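Local coordinates for pectate lyase (Paenibacillus sp. 0602, PDB 5GT5), which cleaves polygalacturonate and partly methylated pectins within the chain by elimination, probably with calcium as cofactor, at residues Leu39-Lys50 with Ile94-Ile104; Ala116-Ile127 with Asp152-Gly161. The protein carries 1 engineered substitution. One frame throughout, in Å; residues are numbered along the deposited sequence.

Contact 1: residues Leu39-Lys50 with Ile94-Ile104; sequences LALALKKNSGVK and ITVDGFNGLTI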
loop_
_atom_site.group_PDB
_atom_site.type_symbol
_atom_site.label_atom_id
_atom_site.label_comp_id
_atom_site.label_asym_id
_atom_site.label_seq_id
_atom_site.Cartn_x
_atom_site.Cartn_y
_atom_site.Cartn_z
ATOM N N LEU A 39 -14.316 -19.522 -12.747
ATOM C CA LEU A 39 -14.083 -18.302 -11.988
ATOM C C LEU A 39 -13.896 -18.617 -10.501
ATOM O O LEU A 39 -13.018 -18.045 -9.831
ATOM C CB LEU A 39 -15.255 -17.347 -12.164
ATOM C CG LEU A 39 -15.022 -15.928 -11.611
ATOM C CD1 LEU A 39 -13.865 -15.251 -12.320
ATOM C CD2 LEU A 39 -16.297 -15.076 -11.781
ATOM N N ALA A 40 -14.734 -19.500 -9.973
ATOM C CA ALA A 40 -14.647 -19.888 -8.585
ATOM C C ALA A 40 -13.297 -20.508 -8.254
ATOM O O ALA A 40 -12.706 -20.228 -7.199
ATOM C CB ALA A 40 -15.750 -20.820 -8.228
ATOM N N LEU A 41 -12.794 -21.341 -9.155
ATOM C CA LEU A 41 -11.489 -21.941 -8.922
ATOM C C LEU A 41 -10.370 -20.915 -8.993
ATOM O O LEU A 41 -9.459 -20.946 -8.160
ATOM C CB LEU A 41 -11.236 -23.057 -9.926
ATOM C CG LEU A 41 -12.105 -24.300 -9.727
ATOM C CD1 LEU A 41 -11.893 -25.300 -10.888
ATOM C CD2 LEU A 41 -11.809 -24.956 -8.388
ATOM N N ALA A 42 -10.448 -19.984 -9.946
ATOM C CA ALA A 42 -9.411 -18.980 -10.144
ATOM C C ALA A 42 -9.328 -17.978 -8.991
ATOM O O ALA A 42 -8.223 -17.576 -8.608
ATOM C CB ALA A 42 -9.658 -18.244 -11.430
ATOM N N LEU A 43 -10.490 -17.579 -8.454
ATOM C CA LEU A 43 -10.554 -16.510 -7.453
ATOM C C LEU A 43 -10.657 -17.013 -6.016
ATOM O O LEU A 43 -10.844 -16.225 -5.093
ATOM C CB LEU A 43 -11.682 -15.523 -7.777
ATOM C CG LEU A 43 -11.432 -14.705 -9.033
ATOM C CD1 LEU A 43 -12.655 -13.786 -9.213
ATOM C CD2 LEU A 43 -10.118 -13.887 -8.977
ATOM N N LYS A 44 -10.518 -18.321 -5.820
ATOM C CA LYS A 44 -10.488 -18.912 -4.465
ATOM C C LYS A 44 -9.324 -18.319 -3.689
ATOM O O LYS A 44 -8.235 -18.156 -4.251
ATOM C CB LYS A 44 -10.334 -20.441 -4.543
ATOM C CG LYS A 44 -10.523 -21.141 -3.196
ATOM C CD LYS A 44 -10.474 -22.662 -3.377
ATOM C CE LYS A 44 -10.642 -23.382 -2.043
ATOM N NZ LYS A 44 -11.972 -23.154 -1.467
ATOM N N LYS A 45 -9.561 -17.964 -2.431
ATOM C CA LYS A 45 -8.489 -17.398 -1.600
ATOM C C LYS A 45 -7.248 -18.288 -1.650
ATOM O O LYS A 45 -7.331 -19.521 -1.569
ATOM C CB LYS A 45 -8.988 -17.226 -0.156
ATOM C CG LYS A 45 -7.986 -16.594 0.788
ATOM C CD LYS A 45 -8.618 -16.473 2.183
ATOM C CE LYS A 45 -7.582 -16.033 3.221
ATOM N NZ LYS A 45 -8.125 -16.116 4.614
ATOM N N ASN A 46 -6.093 -17.636 -1.836
ATOM C CA ASN A 46 -4.799 -18.304 -1.917
ATOM C C ASN A 46 -4.595 -19.193 -3.113
ATOM O O ASN A 46 -3.717 -20.068 -3.105
ATOM C CB ASN A 46 -4.426 -18.977 -0.588
ATOM C CG ASN A 46 -4.152 -17.976 0.497
ATOM O OD1 ASN A 46 -3.545 -16.946 0.230
ATOM N ND2 ASN A 46 -4.574 -18.272 1.717
ATOM N N SER A 47 -5.362 -18.950 -4.171
ATOM C CA SER A 47 -5.173 -19.719 -5.390
ATOM C C SER A 47 -3.824 -19.404 -6.034
ATOM O O SER A 47 -3.308 -20.218 -6.837
ATOM C CB SER A 47 -6.282 -19.403 -6.389
ATOM O OG SER A 47 -6.087 -18.113 -6.953
ATOM N N GLY A 48 -3.304 -18.207 -5.761
ATOM C CA GLY A 48 -2.051 -17.752 -6.368
ATOM C C GLY A 48 -2.159 -17.282 -7.808
ATOM O O GLY A 48 -1.153 -16.930 -8.457
ATOM N N VAL A 49 -3.384 -17.258 -8.318
ATOM C CA VAL A 49 -3.587 -16.870 -9.709
ATOM C C VAL A 49 -3.268 -15.399 -9.874
ATOM O O VAL A 49 -3.632 -14.592 -9.006
ATOM C CB VAL A 49 -5.024 -17.194 -10.134
ATOM C CG1 VAL A 49 -5.387 -16.543 -11.461
ATOM C CG2 VAL A 49 -5.196 -18.685 -10.223
ATOM N N LYS A 50 -2.561 -15.051 -10.948
ATOM C CA LYS A 50 -2.133 -13.689 -11.243
ATOM C C LYS A 50 -2.987 -12.995 -12.284
ATOM O O LYS A 50 -3.227 -11.788 -12.144
ATOM C CB LYS A 50 -0.676 -13.715 -11.720
ATOM C CG LYS A 50 0.313 -14.201 -10.664
ATOM C CD LYS A 50 0.517 -13.029 -9.692
ATOM C CE LYS A 50 0.866 -13.414 -8.296
ATOM N NZ LYS A 50 0.963 -12.125 -7.504
ATOM N N ILE A 94 -19.404 -12.440 -4.986
ATOM C CA ILE A 94 -18.110 -13.082 -5.228
ATOM C C ILE A 94 -17.056 -12.287 -4.499
ATOM O O ILE A 94 -16.864 -11.097 -4.778
ATOM C CB ILE A 94 -17.794 -13.131 -6.720
ATOM C CG1 ILE A 94 -18.912 -13.865 -7.495
ATOM C CG2 ILE A 94 -16.450 -13.793 -6.908
ATOM C CD1 ILE A 94 -18.917 -13.629 -8.975
ATOM N N THR A 95 -16.410 -12.923 -3.519
ATOM C CA THR A 95 -15.456 -12.219 -2.666
ATOM C C THR A 95 -14.021 -12.591 -3.009
ATOM O O THR A 95 -13.602 -13.740 -2.774
ATOM C CB THR A 95 -15.711 -12.494 -1.173
ATOM O OG1 THR A 95 -17.029 -12.047 -0.843
ATOM C CG2 THR A 95 -14.731 -11.710 -0.312
ATOM N N VAL A 96 -13.280 -11.608 -3.518
ATOM C CA VAL A 96 -11.866 -11.725 -3.822
ATOM C C VAL A 96 -11.128 -11.302 -2.578
ATOM O O VAL A 96 -11.133 -10.103 -2.231
ATOM C CB VAL A 96 -11.523 -10.771 -4.988
ATOM C CG1 VAL A 96 -10.049 -10.760 -5.309
ATOM C CG2 VAL A 96 -12.326 -11.161 -6.253
ATOM N N ASP A 97 -10.504 -12.269 -1.896
ATOM C CA ASP A 97 -9.999 -12.070 -0.537
ATOM C C ASP A 97 -8.518 -12.428 -0.459
ATOM O O ASP A 97 -8.103 -13.516 -0.866
ATOM C CB ASP A 97 -10.787 -12.976 0.430
ATOM C CG ASP A 97 -10.517 -12.685 1.904
ATOM O OD1 ASP A 97 -9.643 -11.865 2.244
ATOM O OD2 ASP A 97 -11.208 -13.306 2.740
ATOM N N GLY A 98 -7.704 -11.491 -0.007
ATOM C CA GLY A 98 -6.323 -11.825 0.288
ATOM C C GLY A 98 -5.403 -11.924 -0.911
ATOM O O GLY A 98 -4.339 -12.540 -0.812
ATOM N N PHE A 99 -5.767 -11.344 -2.052
ATOM C CA PHE A 99 -4.923 -11.366 -3.235
ATOM C C PHE A 99 -3.872 -10.268 -3.211
ATOM O O PHE A 99 -4.128 -9.182 -2.682
ATOM C CB PHE A 99 -5.779 -11.290 -4.511
ATOM C CG PHE A 99 -6.362 -12.620 -4.891
ATOM C CD1 PHE A 99 -7.523 -13.074 -4.265
ATOM C CD2 PHE A 99 -5.718 -13.460 -5.800
ATOM C CE1 PHE A 99 -8.044 -14.365 -4.561
ATOM C CE2 PHE A 99 -6.230 -14.740 -6.096
ATOM C CZ PHE A 99 -7.421 -15.175 -5.491
ATOM N N ASN A 100 -2.674 -10.570 -3.703
ATOM C CA ASN A 100 -1.656 -9.555 -3.923
ATOM C C ASN A 100 -1.116 -9.631 -5.332
ATOM O O ASN A 100 -0.330 -10.523 -5.677
ATOM C CB ASN A 100 -0.485 -9.661 -2.969
ATOM C CG ASN A 100 0.539 -8.549 -3.214
ATOM O OD1 ASN A 100 0.190 -7.426 -3.544
ATOM N ND2 ASN A 100 1.810 -8.911 -3.180
ATOM N N GLY A 101 -1.581 -8.725 -6.168
ATOM C CA GLY A 101 -1.115 -8.669 -7.529
ATOM C C GLY A 101 -1.975 -9.550 -8.397
ATOM O O GLY A 101 -1.640 -10.706 -8.659
ATOM N N LEU A 102 -3.086 -9.006 -8.863
ATOM C CA LEU A 102 -4.067 -9.771 -9.620
ATOM C C LEU A 102 -4.641 -8.887 -10.702
ATOM O O LEU A 102 -5.003 -7.747 -10.429
ATOM C CB LEU A 102 -5.176 -10.243 -8.673
ATOM C CG LEU A 102 -6.422 -10.849 -9.326
ATOM C CD1 LEU A 102 -6.131 -12.198 -9.987
ATOM C CD2 LEU A 102 -7.537 -10.987 -8.287
ATOM N N THR A 103 -4.738 -9.395 -11.924
ATOM C CA THR A 103 -5.437 -8.713 -13.010
ATOM C C THR A 103 -6.595 -9.554 -13.508
ATOM O O THR A 103 -6.422 -10.747 -13.857
ATOM C CB THR A 103 -4.491 -8.425 -14.183
ATOM O OG1 THR A 103 -3.448 -7.571 -13.698
ATOM C CG2 THR A 103 -5.218 -7.709 -15.350
ATOM N N ILE A 104 -7.772 -8.933 -13.577
ATOM C CA ILE A 104 -8.963 -9.571 -14.148
ATOM C C ILE A 104 -9.386 -8.750 -15.348
ATOM O O ILE A 104 -9.563 -7.544 -15.229
ATOM C CB ILE A 104 -10.131 -9.648 -13.091
ATOM C CG1 ILE A 104 -9.637 -10.250 -11.767
ATOM C CG2 ILE A 104 -11.325 -10.375 -13.679
ATOM C CD1 ILE A 104 -10.677 -10.158 -10.613
HETATM O O HOH W 1 -11.148 -14.994 -2.630
HETATM O O HOH W 2 -10.705 -14.499 4.984
HETATM O O HOH W 3 -5.596 -14.838 -2.305
HETATM O O HOH W 4 -3.573 -14.349 1.160
HETATM O O HOH W 5 -2.454 -12.831 -7.339
#
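Lys50 NZ is held by two successive backbone carbonyls, Asn100 O at 2.8 Å and Gly101 O at 3.2 Å. It lies in the plane of both carbonyls and on a lone pair of Gly101 O, which also takes a water shared with Val49 O. The chain gets there by folding at its second torsion (chi2 -77°), which turns the ammonium group back toward the corner at Gly101 although its CB points away from residues 94-104. With an alanine here, the carbonyls of Asn100 and Gly101 would probably lose their shared charged partner, leaving this corner less firmly tied to residues 39-50. Thr103 N gives a straight 2.8 Å bond to Lys50 O.

Helix 39-43 runs roughly along strand 94-97, the axes 9.7 Å apart and 22° from parallel, consistent with the helix that caps the N-terminal end of the parallel beta-helix in pectate lyases. Leu43 supplies most of the apolar grip: CD1 lies 4.0 Å from Val96 CG2, while the side chain crosses that of Leu102 at about a right angle and CD2 meets Ile104 CD1 tip to tip. One turn earlier, Leu39 CD2 rests on Ile94 CD1.

Phe99 offers its ring edge to oxygens, with CE1 3.4 Å from Leu43 O and CE2 3.5 Å from Ser47 OG. That hydroxyl accepts from Val49 N, two residues on, in an ST turn, and donates to Ala42 O. A water sits over one ring face, and another joins Leu43 O to Thr95 O and Asp97 N. Asp97 OD2, salt-bridged to Arg121, also takes a water bound to Lys45 NZ.

Contact 2: residues Ala116-Ile127 with Asp152-Gly161; sequences AISVKRSSNVII and DYITLEESSG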
loop_
_atom_site.group_PDB
_atom_site.type_symbol
_atom_site.label_atom_id
_atom_site.label_comp_id
_atom_site.label_asym_id
_atom_site.label_seq_id
_atom_site.Cartn_x
_atom_site.Cartn_y
_atom_site.Cartn_z
ATOM N N ALA A 116 -22.514 -9.468 -7.511
ATOM C CA ALA A 116 -21.685 -8.421 -6.909
ATOM C C ALA A 116 -20.278 -8.952 -6.682
ATOM O O ALA A 116 -20.101 -10.130 -6.353
ATOM C CB ALA A 116 -22.266 -8.024 -5.545
ATOM N N ILE A 117 -19.285 -8.083 -6.847
ATOM C CA ILE A 117 -17.880 -8.407 -6.538
ATOM C C ILE A 117 -17.442 -7.616 -5.317
ATOM O O ILE A 117 -17.639 -6.398 -5.251
ATOM C CB ILE A 117 -16.946 -8.121 -7.700
ATOM C CG1 ILE A 117 -17.296 -9.068 -8.864
ATOM C CG2 ILE A 117 -15.441 -8.324 -7.257
ATOM C CD1 ILE A 117 -16.480 -8.836 -10.090
ATOM N N SER A 118 -16.874 -8.315 -4.338
ATOM C CA SER A 118 -16.318 -7.687 -3.148
ATOM C C SER A 118 -14.832 -7.989 -3.130
ATOM O O SER A 118 -14.430 -9.152 -3.206
ATOM C CB SER A 118 -16.997 -8.258 -1.910
ATOM O OG SER A 118 -16.379 -7.821 -0.704
ATOM N N VAL A 119 -14.022 -6.938 -3.110
ATOM C CA VAL A 119 -12.576 -7.090 -2.978
ATOM C C VAL A 119 -12.213 -6.759 -1.555
ATOM O O VAL A 119 -12.463 -5.647 -1.078
ATOM C CB VAL A 119 -11.814 -6.185 -3.944
ATOM C CG1 VAL A 119 -10.293 -6.342 -3.747
ATOM C CG2 VAL A 119 -12.221 -6.466 -5.415
ATOM N N LYS A 120 -11.675 -7.730 -0.829
ATOM C CA LYS A 120 -11.344 -7.531 0.594
ATOM C C LYS A 120 -9.912 -7.901 0.841
ATOM O O LYS A 120 -9.426 -8.887 0.301
ATOM C CB LYS A 120 -12.186 -8.436 1.508
ATOM C CG LYS A 120 -13.665 -8.109 1.488
ATOM C CD LYS A 120 -14.447 -9.017 2.427
ATOM C CE LYS A 120 -15.940 -8.649 2.468
ATOM N NZ LYS A 120 -16.653 -9.539 3.437
ATOM N N ARG A 121 -9.258 -7.101 1.666
ATOM C CA ARG A 121 -7.920 -7.460 2.182
ATOM C C ARG A 121 -6.964 -7.811 1.036
ATOM O O ARG A 121 -6.172 -8.754 1.135
ATOM C CB ARG A 121 -8.031 -8.604 3.194
ATOM C CG ARG A 121 -8.755 -8.240 4.480
ATOM C CD ARG A 121 -9.034 -9.480 5.337
ATOM N NE ARG A 121 -10.058 -10.369 4.784
ATOM C CZ ARG A 121 -11.354 -10.338 5.101
ATOM N NH1 ARG A 121 -11.817 -9.429 5.957
ATOM N NH2 ARG A 121 -12.189 -11.210 4.540
ATOM N N SER A 122 -7.049 -7.070 -0.068
ATOM C CA SER A 122 -6.238 -7.351 -1.249
ATOM C C SER A 122 -5.409 -6.140 -1.642
ATOM O O SER A 122 -5.685 -4.989 -1.253
ATOM C CB SER A 122 -7.150 -7.758 -2.399
ATOM O OG SER A 122 -7.775 -9.021 -2.138
ATOM N N SER A 123 -4.364 -6.381 -2.421
ATOM C CA SER A 123 -3.504 -5.305 -2.888
ATOM C C SER A 123 -3.165 -5.518 -4.338
ATOM O O SER A 123 -3.074 -6.661 -4.828
ATOM C CB SER A 123 -2.228 -5.224 -2.061
ATOM O OG SER A 123 -1.599 -6.491 -2.039
ATOM N N ASN A 124 -2.971 -4.396 -5.028
ATOM C CA ASN A 124 -2.540 -4.367 -6.414
ATOM C C ASN A 124 -3.440 -5.215 -7.319
ATOM O O ASN A 124 -3.034 -6.204 -7.939
ATOM C CB ASN A 124 -1.071 -4.775 -6.487
ATOM C CG ASN A 124 -0.198 -3.770 -5.804
ATOM O OD1 ASN A 124 -0.409 -2.571 -5.936
ATOM N ND2 ASN A 124 0.698 -4.260 -4.953
ATOM N N VAL A 125 -4.695 -4.795 -7.379
ATOM C CA VAL A 125 -5.720 -5.441 -8.190
ATOM C C VAL A 125 -6.045 -4.560 -9.383
ATOM O O VAL A 125 -6.254 -3.340 -9.203
ATOM C CB VAL A 125 -6.996 -5.700 -7.350
ATOM C CG1 VAL A 125 -8.134 -6.256 -8.249
ATOM C CG2 VAL A 125 -6.683 -6.655 -6.169
ATOM N N ILE A 126 -6.082 -5.151 -10.570
ATOM C CA ILE A 126 -6.446 -4.444 -11.799
ATOM C C ILE A 126 -7.664 -5.162 -12.388
ATOM O O ILE A 126 -7.668 -6.401 -12.507
ATOM C CB ILE A 126 -5.280 -4.434 -12.811
ATOM C CG1 ILE A 126 -4.099 -3.646 -12.239
ATOM C CG2 ILE A 126 -5.756 -3.935 -14.185
ATOM C CD1 ILE A 126 -2.905 -3.557 -13.202
ATOM N N ILE A 127 -8.699 -4.393 -12.725
ATOM C CA ILE A 127 -9.939 -4.907 -13.329
ATOM C C ILE A 127 -10.200 -4.089 -14.587
ATOM O O ILE A 127 -10.423 -2.872 -14.506
ATOM C CB ILE A 127 -11.119 -4.816 -12.371
ATOM C CG1 ILE A 127 -10.832 -5.639 -11.111
ATOM C CG2 ILE A 127 -12.406 -5.263 -13.087
ATOM C CD1 ILE A 127 -11.812 -5.389 -9.956
ATOM N N ASP A 152 -24.175 -4.198 -4.981
ATOM C CA ASP A 152 -23.294 -3.203 -5.590
ATOM C C ASP A 152 -22.432 -3.928 -6.590
ATOM O O ASP A 152 -22.076 -5.087 -6.352
ATOM C CB ASP A 152 -22.383 -2.584 -4.515
ATOM C CG ASP A 152 -23.134 -2.260 -3.240
ATOM O OD1 ASP A 152 -23.753 -1.202 -3.183
ATOM O OD2 ASP A 152 -23.087 -3.070 -2.287
ATOM N N TYR A 153 -22.056 -3.325 -7.715
ATOM C CA TYR A 153 -21.228 -4.076 -8.650
ATOM C C TYR A 153 -19.845 -4.398 -8.080
ATOM O O TYR A 153 -19.385 -5.519 -8.174
ATOM C CB TYR A 153 -21.082 -3.351 -9.981
ATOM C CG TYR A 153 -22.284 -3.431 -10.857
ATOM C CD1 TYR A 153 -22.709 -4.673 -11.358
ATOM C CD2 TYR A 153 -22.957 -2.291 -11.252
ATOM C CE1 TYR A 153 -23.813 -4.743 -12.191
ATOM C CE2 TYR A 153 -24.063 -2.359 -12.093
ATOM C CZ TYR A 153 -24.457 -3.589 -12.559
ATOM O OH TYR A 153 -25.573 -3.647 -13.377
ATOM N N ILE A 154 -19.168 -3.398 -7.534
ATOM C CA ILE A 154 -17.831 -3.624 -6.951
ATOM C C ILE A 154 -17.757 -2.863 -5.643
ATOM O O ILE A 154 -18.098 -1.665 -5.590
ATOM C CB ILE A 154 -16.699 -3.141 -7.872
ATOM C CG1 ILE A 154 -16.750 -3.889 -9.204
ATOM C CG2 ILE A 154 -15.336 -3.345 -7.199
ATOM C CD1 ILE A 154 -15.708 -3.391 -10.230
ATOM N N THR A 155 -17.325 -3.549 -4.585
ATOM C CA THR A 155 -17.047 -2.936 -3.275
ATOM C C THR A 155 -15.621 -3.257 -2.955
ATOM O O THR A 155 -15.179 -4.420 -3.076
ATOM C CB THR A 155 -17.959 -3.470 -2.182
ATOM O OG1 THR A 155 -19.328 -3.220 -2.562
ATOM C CG2 THR A 155 -17.740 -2.753 -0.884
ATOM N N LEU A 156 -14.877 -2.240 -2.553
ATOM C CA LEU A 156 -13.494 -2.420 -2.142
ATOM C C LEU A 156 -13.420 -2.201 -0.633
ATOM O O LEU A 156 -13.874 -1.177 -0.123
ATOM C CB LEU A 156 -12.601 -1.419 -2.855
ATOM C CG LEU A 156 -12.827 -1.295 -4.369
ATOM C CD1 LEU A 156 -11.944 -0.185 -4.910
ATOM C CD2 LEU A 156 -12.518 -2.610 -5.062
ATOM N N GLU A 157 -12.820 -3.143 0.096
ATOM C CA GLU A 157 -12.728 -3.034 1.557
ATOM C C GLU A 157 -11.349 -3.373 2.047
ATOM O O GLU A 157 -10.785 -4.407 1.655
ATOM C CB GLU A 157 -13.729 -3.952 2.272
ATOM C CG GLU A 157 -15.190 -3.560 2.030
ATOM C CD GLU A 157 -16.183 -4.466 2.730
ATOM O OE1 GLU A 157 -15.761 -5.220 3.617
ATOM O OE2 GLU A 157 -17.390 -4.420 2.395
ATOM N N GLU A 158 -10.823 -2.521 2.930
ATOM C CA GLU A 158 -9.475 -2.710 3.526
ATOM C C GLU A 158 -8.436 -3.206 2.538
ATOM O O GLU A 158 -7.637 -4.105 2.837
ATOM C CB GLU A 158 -9.517 -3.580 4.782
ATOM C CG GLU A 158 -9.912 -4.985 4.616
ATOM C CD GLU A 158 -11.366 -5.207 4.903
ATOM O OE1 GLU A 158 -11.974 -4.357 5.591
ATOM O OE2 GLU A 158 -11.893 -6.256 4.472
ATOM N N SER A 159 -8.435 -2.579 1.366
ATOM C CA SER A 159 -7.547 -2.929 0.254
ATOM C C SER A 159 -6.644 -1.745 -0.107
ATOM O O SER A 159 -6.820 -0.614 0.396
ATOM C CB SER A 159 -8.375 -3.402 -0.944
ATOM O OG SER A 159 -8.992 -4.667 -0.641
ATOM N N SER A 160 -5.644 -1.997 -0.948
ATOM C CA SER A 160 -4.631 -1.000 -1.290
ATOM C C SER A 160 -4.175 -1.208 -2.710
ATOM O O SER A 160 -3.614 -2.272 -3.008
ATOM C CB SER A 160 -3.428 -1.158 -0.349
ATOM O OG SER A 160 -2.407 -0.200 -0.623
ATOM N N GLY A 161 -4.385 -0.209 -3.573
ATOM C CA GLY A 161 -3.967 -0.306 -4.965
ATOM C C GLY A 161 -4.959 -1.072 -5.810
ATOM O O GLY A 161 -4.886 -2.288 -5.927
HETATM O O HOH W 6 -20.001 -5.444 -4.364
HETATM O O HOH W 7 -18.074 -5.919 0.454
#
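Ser159 OG works both ways at the turn: Ser122 N donates to it at 3.1 Å, and it donates to Glu157 O from above the carbonyl plane. Glu157 O also takes Arg121 N. A chi1 of -68° sets the Ser159 hydroxyl beside its own backbone N.

Arg121 and Glu158 run side by side, their CG atoms 3.5 Å apart. Glu158 CG sits between its backbone N and carbonyl carbon (chi1 66°), and a bend at chi2 lays the chain along Arg121. The guanidinium and carboxylate planes are 11° apart, but Glu158 OE2 lies well out of the former, so the salt bridge from Arg121 NH1 is one of charge alone; Arg121 NH2 pairs with Asp97. Lys120 CB covers one guanidinium face.

Strands 115-120 and 154-157 are neighbouring parallel strands from successive rungs of the beta-helix, with backbone bonds such as Val119 N to Thr155 O at 2.8 Å. Side chains at matching positions therefore lie together. Leu156 CD2 lies against Val119 CB at 3.8 Å, both pointing inward, while on the other face Lys120 and Glu157 run extended alongside, Lys120 CE 3.6 Å from Glu157 OE1. Just before strand 154-157, Asp152 lies beside Asp174 and Asp178, a probable calcium site.

How the contacts relate
Along the chain both segments of contact 1 come before those of contact 2, and the centres of the two lie about 11 Å apart on the same side of the protein. They are successive layers of the coil: strands 92-97, 115-120 and 154-157 neighbour one another in one parallel run, and strands 102-106, 125-128 and 160-165 in another, so the middle segment 116-127 stacks directly on 94-104. Val96 N to Ser118 O (2.7 Å) and Asn100 OD1 to Ser123 OG (2.5 Å), both probable hydrogen bonds, join the layers. Contact 1 covers the coil's end with helix 36-43; contact 2 lies deeper, next to the probable calcium site. Both also touch the second subunit.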